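Local coordinates for protein fucose-specific lectin (Aleuria aurantia, PDB 6GKE) that binds L-fucose, with the strongest preference for alpha-1,6-linked core fucose on glycoproteins, at sites between neighbouring blades of a six-bladed beta-propeller, at residues Ile10-Trp15 with Gln23-Gln28; Arg233-Glu238 with Pro248-Asp253; Pro223-Tyr228 with Ala239-Ser244. The protein carries 1 engineered substitution. All blocks are in the same frame, centred on the assembly; numbering follows the deposited sequence.

Contact 1 is buried, its centre about 8 Å from the centre of the chain, whereas contacts 2 and 3 lie about 17 Å out and are partly buried. All three are antiparallel hairpin pairings: contact 1 in the first sheet of the propeller, contacts 2 and 3 in the fifth, where they share strand 236-241. Contacts 1 and 3 each present an arginine, Arg24 or Arg226, to O4 and O5 of a fucose. Contact 2 supplies Glu238, which accepts from the same sugar that Arg226 holds. Contact 1 adds tight apolar packing to its arginine; contact 2 adds carboxylates, an amide and waters, contact 3 an arginine-glutamine pair and one bridging water.

Contact 1 of 3, residues Ile10-Trp15 with Gln23-Gln28; sequences IAAISW and QRVYFQ. With FUC (alpha-L-fucopyranose), chain C.
Trp15 and Arg24 meet where the hairpin reaches the sugar. CH2 of the Trp15 indole sits over the centre of the Arg24 guanidinium, 3.6 Å from Arg24 CZ, with the two planes 55° apart. Arg24 is bent at chi2 (-70°), which turns its far end to the fucose: NE donates to O4 of the sugar at 2.8 Å and NH2 to O5 at 2.9 Å. The remaining nitrogen, NH1, is tied back to Gln23 O at 2.9 Å, lying above that carbonyl's plane, and also bonds Gln22, so the rotation of the group is fixed from behind.

Beneath the arginine, Ile13 CG1 packs on Arg24 CB at 3.7 Å, and Ile13 CD1 reaches the edge of the Tyr26 ring. The hydroxyl of Tyr26 bonds Glu36, which itself hydrogen-bonds this fucose, so Tyr26 stands in the second shell. Paired backbone hydrogen bonds join Ala11 with Tyr26 and Ile13 with Arg24. On the other face, Ile10 CG2 lies beside Val25 CG2 at 3.6 Å, both near Phe279. Ile13 and Tyr26 also touch strand 73-81 of the next blade, so the arrangement forms one wall of an interblade fucose site of this six-bladed beta-propeller.

Contact 2 of 3, residues Arg233-Glu238 with Pro248-Asp253; sequences REELYE and PGQIKD. With FUC (alpha-L-fucopyranose), chain G.
Gln250 CG lies over one face of the Tyr237 ring, offset toward its rim and 3.9 Å from the ring centroid, a CH-pi contact. The setting is the outer antiparallel hairpin of a propeller blade, with 249-251 as its edge strand. Trp229 also meets the Tyr237 ring, its plane only about 5° from that of the tyrosine. The Gln250 amide stands almost perpendicular to the ring, at 85°, and its NE2 donates within the amide plane to Tyr237 OH at 2.9 Å. On the other side of the same amide, OE1 accepts from Lys252 NZ at 2.8 Å, so both polar ends of the glutamine are engaged, which supports the modelled orientation of the amide.

Glu238 and Gly249 exchange two backbone bonds, and Tyr237 faces Gln250 as a non-hydrogen-bonded pair. The opposite sheet face is apolar near the backbone: Leu236 CD2 runs beside Ile251 CD1 at 3.8 Å, and the latter also rests on Glu238 CB, with Trp298 and Trp290 of the next blade against Ile251.

The Glu238 chain runs out extended from a chi1 of -178°, which carries the carboxylate to the fucose. The sugar's O3 donates to Glu238 OE1 at 2.6 Å and its O4 to OE2 at 2.7 Å, a two-point grip. Trp298 and Arg226 also hydrogen-bond this sugar.

Before Leu236 and after Ile251 the two chains are joined through water. The Glu235 carboxylate, whose OE2 bonds Thr258 N, is linked through waters to the backbone of Asp253. One further water accepts from Leu236 N at 2.9 Å and donates to Ile251 O at 2.7 Å and to Glu235 OE1.

Contact 3 of 3, residues Pro223-Tyr228 with Ala239-Ser244; sequences PQIRVY and AAYGGS. Engineered in segment 223-228: Gln224 (natural residue Asn). With FUC (alpha-L-fucopyranose), chain G; FUC (alpha-L-fucopyranose), chain F.
Arg226 packs its aliphatic part on Ala240, opposite it as a non-hydrogen-bonded pair. From CB, near Ala239 O, the chain bends at chi2 (-66°); CG passes by O4 of one fucose, and CD touches Ala240 CB at 3.5 Å, the same methyl that lies over one face of the guanidinium. NE then donates to O4 of this sugar at 2.8 Å, and NH2 to its O5 at 2.9 Å. NH1 bonds back to Ile225 O at 3.0 Å, above that carbonyl's plane, and weakly to Tyr241 O. NH1 and NH2 grip OE1 of Gln224, an engineered residue, end-on and in the guanidinium plane. The Gln224 NE2 is bridged by a water to Gly242 O.

Within this fifth-blade hairpin of the six-bladed propeller, Arg226 serves one interblade fucose site and Tyr241 with Ile225 another. C4 of the second fucose lies over one ring face, 3.9 Å from Tyr241 CE1. Gly243 N covers the opposite face, and Pro223 O approaches the edge in plane, 3.3 Å from Tyr241 CD2. That carbonyl is buried and has no hydrogen-bond partner. Ile225 CB packs against Tyr241 CB at 3.9 Å.

Paired backbone bonds hold Ile225 to Tyr241 and Val227 to Ala239. Strand 224-230 lies between 236-241 and 213-219, whose Ile217 and Trp219 touch Arg226, while Ile225 and Val227 touch Tyr181 of strand 177-183 in the neighbouring blade.

Contact 1 of 3, residues Ile10-Trp15 with Gln23-Gln28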
loop_
_atom_site.group_PDB
_atom_site.type_symbol
_atom_site.label_atom_id
_atom_site.label_comp_id
_atom_site.label_asym_id
_atom_site.label_seq_id
_atom_site.Cartn_x
_atom_site.Cartn_y
_atom_site.Cartn_z
ATOM N N ILE A 10 1.112 -11.844 -6.549
ATOM C CA ILE A 10 1.568 -11.778 -7.926
ATOM C C ILE A 10 1.615 -13.207 -8.463
ATOM O O ILE A 10 1.947 -14.133 -7.737
ATOM C CB ILE A 10 2.954 -11.107 -8.038
ATOM C CG1 ILE A 10 3.009 -9.771 -7.297
ATOM C CG2 ILE A 10 3.365 -10.947 -9.494
ATOM C CD1 ILE A 10 4.404 -9.205 -7.159
ATOM N N ALA A 11 1.308 -13.389 -9.747
ATOM C CA ALA A 11 1.529 -14.670 -10.427
ATOM C C ALA A 11 2.117 -14.383 -11.803
ATOM O O ALA A 11 1.810 -13.364 -12.398
ATOM C CB ALA A 11 0.250 -15.466 -10.534
ATOM N N ALA A 12 2.957 -15.291 -12.297
ATOM C CA ALA A 12 3.652 -15.047 -13.550
ATOM C C ALA A 12 3.859 -16.349 -14.320
ATOM O O ALA A 12 4.077 -17.404 -13.732
ATOM C CB ALA A 12 4.975 -14.379 -13.285
ATOM N N ILE A 13 3.847 -16.219 -15.649
ATOM C CA ILE A 13 4.053 -17.327 -16.581
ATOM C C ILE A 13 4.943 -16.841 -17.730
ATOM O O ILE A 13 5.068 -15.642 -17.986
ATOM C CB ILE A 13 2.717 -17.883 -17.117
ATOM C CG1 ILE A 13 1.896 -16.784 -17.800
ATOM C CG2 ILE A 13 1.942 -18.595 -16.016
ATOM C CD1 ILE A 13 0.643 -17.252 -18.503
ATOM N N SER A 14 5.526 -17.806 -18.438
ATOM C CA SER A 14 6.415 -17.530 -19.551
ATOM C C SER A 14 6.385 -18.727 -20.499
ATOM O O SER A 14 6.271 -19.867 -20.037
ATOM C CB SER A 14 7.822 -17.270 -19.044
ATOM O OG SER A 14 8.728 -16.911 -20.077
ATOM N N TRP A 15 6.520 -18.467 -21.800
ATOM C CA TRP A 15 6.673 -19.543 -22.762
ATOM C C TRP A 15 7.545 -19.081 -23.927
ATOM O O TRP A 15 7.584 -17.907 -24.275
ATOM C CB TRP A 15 5.325 -20.100 -23.242
ATOM C CG TRP A 15 4.449 -19.155 -24.005
ATOM C CD1 TRP A 15 4.331 -19.046 -25.360
ATOM C CD2 TRP A 15 3.502 -18.225 -23.452
ATOM N NE1 TRP A 15 3.396 -18.104 -25.684
ATOM C CE2 TRP A 15 2.867 -17.582 -24.537
ATOM C CE3 TRP A 15 3.140 -17.853 -22.151
ATOM C CZ2 TRP A 15 1.898 -16.595 -24.360
ATOM C CZ3 TRP A 15 2.181 -16.877 -21.975
ATOM C CH2 TRP A 15 1.565 -16.262 -23.067
ATOM N N GLN A 23 5.777 -13.424 -21.900
ATOM C CA GLN A 23 5.530 -13.445 -20.471
ATOM C C GLN A 23 4.169 -12.814 -20.190
ATOM O O GLN A 23 3.757 -11.866 -20.868
ATOM C CB GLN A 23 6.580 -12.647 -19.699
ATOM C CG GLN A 23 7.988 -13.197 -19.818
ATOM C CD GLN A 23 8.925 -12.361 -18.986
ATOM O OE1 GLN A 23 8.946 -12.455 -17.756
ATOM N NE2 GLN A 23 9.704 -11.528 -19.658
ATOM N N ARG A 24 3.500 -13.314 -19.148
ATOM C CA ARG A 24 2.335 -12.650 -18.600
ATOM C C ARG A 24 2.514 -12.584 -17.086
ATOM O O ARG A 24 3.003 -13.524 -16.471
ATOM C CB ARG A 24 1.031 -13.386 -18.924
ATOM C CG ARG A 24 0.792 -13.666 -20.402
ATOM C CD ARG A 24 0.488 -12.417 -21.204
ATOM N NE ARG A 24 0.215 -12.694 -22.613
ATOM C CZ ARG A 24 1.132 -12.754 -23.579
ATOM N NH1 ARG A 24 2.407 -12.508 -23.318
ATOM N NH2 ARG A 24 0.765 -13.072 -24.808
ATOM N N VAL A 25 2.103 -11.459 -16.501
ATOM C CA VAL A 25 2.117 -11.307 -15.060
ATOM C C VAL A 25 0.743 -10.791 -14.629
ATOM O O VAL A 25 0.134 -9.968 -15.311
ATOM C CB VAL A 25 3.295 -10.432 -14.584
ATOM C CG1 VAL A 25 3.262 -9.031 -15.152
ATOM C CG2 VAL A 25 3.414 -10.402 -13.070
ATOM N N TYR A 26 0.273 -11.335 -13.499
ATOM C CA TYR A 26 -1.046 -11.093 -12.938
ATOM C C TYR A 26 -0.879 -10.458 -11.561
ATOM O O TYR A 26 -0.038 -10.881 -10.760
ATOM C CB TYR A 26 -1.856 -12.396 -12.842
ATOM C CG TYR A 26 -1.989 -13.032 -14.196
ATOM C CD1 TYR A 26 -2.920 -12.570 -15.109
ATOM C CD2 TYR A 26 -1.089 -13.995 -14.617
ATOM C CE1 TYR A 26 -2.974 -13.065 -16.399
ATOM C CE2 TYR A 26 -1.128 -14.503 -15.903
ATOM C CZ TYR A 26 -2.060 -14.023 -16.802
ATOM O OH TYR A 26 -2.051 -14.482 -18.084
ATOM N N PHE A 27 -1.704 -9.441 -11.302
ATOM C CA PHE A 27 -1.686 -8.717 -10.049
ATOM C C PHE A 27 -3.089 -8.169 -9.811
ATOM O O PHE A 27 -3.914 -8.145 -10.722
ATOM C CB PHE A 27 -0.644 -7.593 -10.088
ATOM C CG PHE A 27 -0.936 -6.507 -11.097
ATOM C CD1 PHE A 27 -0.505 -6.605 -12.413
ATOM C CD2 PHE A 27 -1.665 -5.385 -10.731
ATOM C CE1 PHE A 27 -0.793 -5.601 -13.330
ATOM C CE2 PHE A 27 -1.953 -4.384 -11.646
ATOM C CZ PHE A 27 -1.515 -4.495 -12.942
ATOM N N GLN A 28 -3.336 -7.694 -8.592
ATOM C CA GLN A 28 -4.635 -7.156 -8.248
ATOM C C GLN A 28 -4.570 -5.631 -8.193
ATOM O O GLN A 28 -3.583 -5.044 -7.743
ATOM C CB GLN A 28 -5.104 -7.734 -6.913
ATOM C CG GLN A 28 -6.578 -7.503 -6.628
ATOM C CD GLN A 28 -7.057 -8.386 -5.504
ATOM O OE1 GLN A 28 -6.347 -8.608 -4.517
ATOM N NE2 GLN A 28 -8.272 -8.903 -5.644
HETATM C C1 FUC C . -2.748 -12.006 -25.482
HETATM C C2 FUC C . -3.388 -11.371 -24.262
HETATM C C3 FUC C . -4.304 -12.366 -23.554
HETATM C C4 FUC C . -3.562 -13.662 -23.267
HETATM C C5 FUC C . -2.990 -14.208 -24.571
HETATM C C6 FUC C . -2.189 -15.489 -24.390
HETATM O O1 FUC C . -3.774 -12.196 -26.447
HETATM O O2 FUC C . -4.155 -10.235 -24.676
HETATM O O3 FUC C . -4.843 -11.778 -22.365
HETATM O O4 FUC C . -2.481 -13.456 -22.352
HETATM O O5 FUC C . -2.114 -13.230 -25.136
#

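Contact 2 of 3, residues Arg233-Glu238 with Pro248-Asp253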
loop_
_atom_site.group_PDB
_atom_site.type_symbol
_atom_site.label_atom_id
_atom_site.label_comp_id
_atom_site.label_asym_id
_atom_site.label_seq_id
_atom_site.Cartn_x
_atom_site.Cartn_y
_atom_site.Cartn_z
ATOM N N ARG A 233 11.235 -5.990 1.906
ATOM C CA ARG A 233 12.317 -5.091 2.347
ATOM C C ARG A 233 13.500 -5.888 2.918
ATOM O O ARG A 233 14.282 -5.369 3.716
ATOM C CB ARG A 233 11.823 -4.015 3.319
ATOM C CG ARG A 233 12.630 -2.730 3.194
ATOM C CD ARG A 233 12.210 -1.667 4.181
ATOM N NE ARG A 233 12.805 -0.374 3.881
ATOM C CZ ARG A 233 14.015 0.016 4.280
ATOM N NH1 ARG A 233 14.787 -0.816 4.959
ATOM N NH2 ARG A 233 14.447 1.232 3.996
ATOM N N GLU A 234 13.660 -7.133 2.456
ATOM C CA GLU A 234 14.890 -7.904 2.629
ATOM C C GLU A 234 15.314 -8.372 1.235
ATOM O O GLU A 234 14.536 -8.319 0.287
ATOM C CB GLU A 234 14.695 -9.093 3.570
ATOM C CG GLU A 234 14.204 -8.708 4.950
ATOM C CD GLU A 234 15.153 -7.856 5.769
ATOM O OE1 GLU A 234 14.684 -7.275 6.762
ATOM O OE2 GLU A 234 16.353 -7.789 5.426
ATOM N N GLU A 235 16.550 -8.847 1.097
ATOM C CA GLU A 235 17.021 -9.270 -0.216
ATOM C C GLU A 235 16.393 -10.617 -0.596
ATOM O O GLU A 235 16.049 -11.443 0.253
ATOM C CB GLU A 235 18.545 -9.385 -0.261
ATOM C CG GLU A 235 19.300 -8.117 0.111
ATOM C CD GLU A 235 19.185 -6.918 -0.817
ATOM O OE1 GLU A 235 18.421 -6.975 -1.811
ATOM O OE2 GLU A 235 19.867 -5.909 -0.529
ATOM N N LEU A 236 16.266 -10.813 -1.909
ATOM C CA LEU A 236 15.858 -12.064 -2.524
ATOM C C LEU A 236 16.946 -13.127 -2.324
ATOM O O LEU A 236 18.133 -12.839 -2.496
ATOM C CB LEU A 236 15.640 -11.793 -4.017
ATOM C CG LEU A 236 15.253 -12.989 -4.882
ATOM C CD1 LEU A 236 13.922 -13.581 -4.447
ATOM C CD2 LEU A 236 15.201 -12.583 -6.348
ATOM N N TYR A 237 16.518 -14.353 -2.004
ATOM C CA TYR A 237 17.388 -15.517 -1.920
ATOM C C TYR A 237 17.037 -16.513 -3.022
ATOM O O TYR A 237 15.861 -16.663 -3.384
ATOM C CB TYR A 237 17.234 -16.231 -0.577
ATOM C CG TYR A 237 17.852 -15.487 0.574
ATOM C CD1 TYR A 237 17.189 -14.418 1.155
ATOM C CD2 TYR A 237 19.095 -15.830 1.079
ATOM C CE1 TYR A 237 17.744 -13.703 2.203
ATOM C CE2 TYR A 237 19.661 -15.135 2.140
ATOM C CZ TYR A 237 18.983 -14.068 2.701
ATOM O OH TYR A 237 19.537 -13.373 3.739
ATOM N N GLU A 238 18.065 -17.227 -3.486
ATOM C CA GLU A 238 17.896 -18.345 -4.401
ATOM C C GLU A 238 18.690 -19.544 -3.886
ATOM O O GLU A 238 19.876 -19.410 -3.558
ATOM C CB GLU A 238 18.417 -18.001 -5.797
ATOM C CG GLU A 238 18.234 -19.108 -6.823
ATOM C CD GLU A 238 19.052 -18.885 -8.080
ATOM O OE1 GLU A 238 20.293 -18.987 -7.986
ATOM O OE2 GLU A 238 18.460 -18.612 -9.152
ATOM N N PRO A 248 22.268 -21.386 -0.263
ATOM C CA PRO A 248 21.474 -20.290 -0.808
ATOM C C PRO A 248 22.291 -18.993 -0.845
ATOM O O PRO A 248 23.114 -18.752 0.040
ATOM C CB PRO A 248 20.288 -20.185 0.157
ATOM C CG PRO A 248 20.172 -21.572 0.740
ATOM C CD PRO A 248 21.608 -22.038 0.880
ATOM N N GLY A 249 22.033 -18.173 -1.862
ATOM C CA GLY A 249 22.689 -16.893 -2.012
ATOM C C GLY A 249 21.693 -15.796 -2.311
ATOM O O GLY A 249 20.632 -16.034 -2.879
ATOM N N GLN A 250 22.055 -14.575 -1.918
ATOM C CA GLN A 250 21.248 -13.404 -2.190
ATOM C C GLN A 250 21.432 -12.960 -3.643
ATOM O O GLN A 250 22.535 -12.995 -4.187
ATOM C CB GLN A 250 21.611 -12.256 -1.252
ATOM C CG GLN A 250 21.230 -12.512 0.198
ATOM C CD GLN A 250 21.601 -11.362 1.105
ATOM O OE1 GLN A 250 22.249 -10.405 0.703
ATOM N NE2 GLN A 250 21.162 -11.434 2.348
ATOM N N ILE A 251 20.322 -12.532 -4.245
ATOM C CA ILE A 251 20.292 -11.837 -5.513
ATOM C C ILE A 251 20.049 -10.372 -5.176
ATOM O O ILE A 251 18.983 -10.039 -4.670
ATOM C CB ILE A 251 19.188 -12.401 -6.422
ATOM C CG1 ILE A 251 19.496 -13.842 -6.828
ATOM C CG2 ILE A 251 18.963 -11.498 -7.631
ATOM C CD1 ILE A 251 18.315 -14.572 -7.417
ATOM N N LYS A 252 21.055 -9.529 -5.400
ATOM C CA LYS A 252 20.974 -8.169 -4.925
ATOM C C LYS A 252 21.839 -7.250 -5.784
ATOM O O LYS A 252 22.690 -7.693 -6.551
ATOM C CB LYS A 252 21.370 -8.090 -3.449
ATOM C CG LYS A 252 22.803 -8.472 -3.127
ATOM C CD LYS A 252 23.035 -8.475 -1.637
ATOM C CE LYS A 252 24.438 -8.861 -1.227
ATOM N NZ LYS A 252 24.566 -8.897 0.248
ATOM N N ASP A 253 21.568 -5.958 -5.610
ATOM C CA ASP A 253 22.199 -4.860 -6.303
ATOM C C ASP A 253 22.665 -3.876 -5.231
ATOM O O ASP A 253 21.841 -3.333 -4.505
ATOM C CB ASP A 253 21.190 -4.249 -7.280
ATOM C CG ASP A 253 21.643 -3.007 -8.027
ATOM O OD1 ASP A 253 22.679 -2.431 -7.649
ATOM O OD2 ASP A 253 20.939 -2.623 -8.983
HETATM C C1 FUC G . 23.003 -20.586 -11.880
HETATM C C2 FUC G . 22.644 -19.777 -10.642
HETATM C C3 FUC G . 21.976 -18.461 -11.044
HETATM C C4 FUC G . 20.787 -18.731 -11.975
HETATM C C5 FUC G . 21.277 -19.541 -13.163
HETATM C C6 FUC G . 20.189 -19.900 -14.165
HETATM O O1 FUC G . 24.037 -19.908 -12.598
HETATM O O2 FUC G . 23.836 -19.521 -9.891
HETATM O O3 FUC G . 21.603 -17.739 -9.871
HETATM O O4 FUC G . 19.755 -19.492 -11.330
HETATM O O5 FUC G . 21.854 -20.766 -12.711
HETATM O O HOH W 1 17.059 -8.518 -3.545
HETATM O O HOH W 2 19.288 -5.413 -4.016
HETATM O O HOH W 3 21.985 -4.769 -1.981
#

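Contact 3 of 3, residues Pro223-Tyr228 with Ala239-Ser244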
loop_
_atom_site.group_PDB
_atom_site.type_symbol
_atom_site.label_atom_id
_atom_site.label_comp_id
_atom_site.label_asym_id
_atom_site.label_seq_id
_atom_site.Cartn_x
_atom_site.Cartn_y
_atom_site.Cartn_z
ATOM N N PRO A 223 17.040 -32.654 -13.174
ATOM C CA PRO A 223 16.750 -31.338 -13.714
ATOM C C PRO A 223 17.384 -30.223 -12.873
ATOM O O PRO A 223 17.843 -30.463 -11.753
ATOM C CB PRO A 223 15.219 -31.273 -13.625
ATOM C CG PRO A 223 14.927 -32.002 -12.343
ATOM C CD PRO A 223 15.989 -33.076 -12.244
ATOM N N GLN A 224 17.392 -29.013 -13.435
ATOM C CA GLN A 224 17.717 -27.812 -12.695
ATOM C C GLN A 224 16.471 -27.358 -11.928
ATOM O O GLN A 224 15.376 -27.319 -12.484
ATOM C CB GLN A 224 18.169 -26.700 -13.640
ATOM C CG GLN A 224 19.427 -27.030 -14.426
ATOM C CD GLN A 224 20.664 -27.131 -13.565
ATOM O OE1 GLN A 224 20.871 -26.343 -12.644
ATOM N NE2 GLN A 224 21.516 -28.095 -13.879
ATOM N N ILE A 225 16.660 -27.012 -10.653
ATOM C CA ILE A 225 15.591 -26.439 -9.835
ATOM C C ILE A 225 16.128 -25.142 -9.236
ATOM O O ILE A 225 17.286 -25.092 -8.828
ATOM C CB ILE A 225 15.104 -27.386 -8.716
ATOM C CG1 ILE A 225 14.869 -28.808 -9.230
ATOM C CG2 ILE A 225 13.863 -26.814 -8.046
ATOM C CD1 ILE A 225 14.634 -29.827 -8.139
ATOM N N ARG A 226 15.283 -24.112 -9.176
ATOM C CA ARG A 226 15.613 -22.904 -8.438
ATOM C C ARG A 226 14.448 -22.584 -7.504
ATOM O O ARG A 226 13.295 -22.564 -7.935
ATOM C CB ARG A 226 15.877 -21.713 -9.365
ATOM C CG ARG A 226 16.971 -21.938 -10.400
ATOM C CD ARG A 226 18.358 -22.101 -9.798
ATOM N NE ARG A 226 19.393 -22.239 -10.818
ATOM C CZ ARG A 226 19.822 -23.394 -11.323
ATOM N NH1 ARG A 226 19.361 -24.548 -10.869
ATOM N NH2 ARG A 226 20.722 -23.386 -12.291
ATOM N N VAL A 227 14.772 -22.353 -6.230
ATOM C CA VAL A 227 13.799 -21.981 -5.219
ATOM C C VAL A 227 14.151 -20.564 -4.765
ATOM O O VAL A 227 15.300 -20.296 -4.408
ATOM C CB VAL A 227 13.802 -22.970 -4.039
ATOM C CG1 VAL A 227 12.768 -22.606 -2.992
ATOM C CG2 VAL A 227 13.598 -24.399 -4.513
ATOM N N TYR A 228 13.151 -19.679 -4.795
ATOM C CA TYR A 228 13.297 -18.275 -4.437
ATOM C C TYR A 228 12.514 -17.993 -3.161
ATOM O O TYR A 228 11.407 -18.497 -2.982
ATOM C CB TYR A 228 12.783 -17.359 -5.552
ATOM C CG TYR A 228 13.565 -17.546 -6.817
ATOM C CD1 TYR A 228 14.832 -17.002 -6.942
ATOM C CD2 TYR A 228 13.094 -18.347 -7.841
ATOM C CE1 TYR A 228 15.612 -17.242 -8.061
ATOM C CE2 TYR A 228 13.859 -18.595 -8.967
ATOM C CZ TYR A 228 15.127 -18.051 -9.076
ATOM O OH TYR A 228 15.900 -18.343 -10.166
ATOM N N ALA A 239 18.043 -20.716 -3.863
ATOM C CA ALA A 239 18.719 -22.000 -3.726
ATOM C C ALA A 239 18.670 -22.695 -5.085
ATOM O O ALA A 239 17.628 -22.706 -5.731
ATOM C CB ALA A 239 18.059 -22.850 -2.673
ATOM N N ALA A 240 19.796 -23.287 -5.490
ATOM C CA ALA A 240 19.906 -23.907 -6.804
ATOM C C ALA A 240 20.270 -25.385 -6.670
ATOM O O ALA A 240 21.223 -25.739 -5.970
ATOM C CB ALA A 240 20.941 -23.199 -7.640
ATOM N N TYR A 241 19.527 -26.222 -7.397
ATOM C CA TYR A 241 19.803 -27.634 -7.528
ATOM C C TYR A 241 20.263 -27.931 -8.952
ATOM O O TYR A 241 19.570 -27.598 -9.913
ATOM C CB TYR A 241 18.552 -28.466 -7.245
ATOM C CG TYR A 241 18.738 -29.958 -7.359
ATOM C CD1 TYR A 241 19.150 -30.708 -6.273
ATOM C CD2 TYR A 241 18.464 -30.625 -8.544
ATOM C CE1 TYR A 241 19.295 -32.084 -6.360
ATOM C CE2 TYR A 241 18.611 -31.996 -8.651
ATOM C CZ TYR A 241 19.027 -32.727 -7.554
ATOM O OH TYR A 241 19.155 -34.083 -7.649
ATOM N N GLY A 242 21.418 -28.593 -9.058
ATOM C CA GLY A 242 21.943 -29.079 -10.333
ATOM C C GLY A 242 22.467 -30.498 -10.215
ATOM O O GLY A 242 23.389 -30.878 -10.919
ATOM N N GLY A 243 21.845 -31.281 -9.327
ATOM C CA GLY A 243 22.291 -32.618 -8.942
ATOM C C GLY A 243 22.501 -32.698 -7.441
ATOM O O GLY A 243 22.363 -33.759 -6.838
ATOM N N SER A 244 22.906 -31.556 -6.876
ATOM C CA SER A 244 22.928 -31.312 -5.443
ATOM C C SER A 244 22.483 -29.867 -5.208
ATOM O O SER A 244 22.451 -29.072 -6.142
ATOM C CB SER A 244 24.293 -31.577 -4.861
ATOM O OG SER A 244 25.233 -30.628 -5.340
HETATM C C1 FUC G . 23.003 -20.586 -11.880
HETATM C C2 FUC G . 22.644 -19.777 -10.642
HETATM C C3 FUC G . 21.976 -18.461 -11.044
HETATM C C4 FUC G . 20.787 -18.731 -11.975
HETATM C C5 FUC G . 21.277 -19.541 -13.163
HETATM C C6 FUC G . 20.189 -19.900 -14.165
HETATM O O1 FUC G . 24.037 -19.908 -12.598
HETATM O O2 FUC G . 23.836 -19.521 -9.891
HETATM O O3 FUC G . 21.603 -17.739 -9.871
HETATM O O4 FUC G . 19.755 -19.492 -11.330
HETATM O O5 FUC G . 21.854 -20.766 -12.711
HETATM C C1 FUC F . 15.028 -35.687 -4.501
HETATM C C2 FUC F . 15.022 -34.585 -3.454
HETATM C C3 FUC F . 15.998 -33.476 -3.849
HETATM C C4 FUC F . 15.651 -32.967 -5.249
HETATM C C5 FUC F . 15.737 -34.137 -6.221
HETATM C C6 FUC F . 15.390 -33.739 -7.649
HETATM O O1 FUC F . 16.287 -36.339 -4.419
HETATM O O2 FUC F . 15.352 -35.141 -2.173
HETATM O O3 FUC F . 16.013 -32.442 -2.866
HETATM O O4 FUC F . 14.319 -32.454 -5.302
HETATM O O5 FUC F . 14.811 -35.155 -5.812
HETATM O O HOH W 4 24.121 -29.193 -13.070
#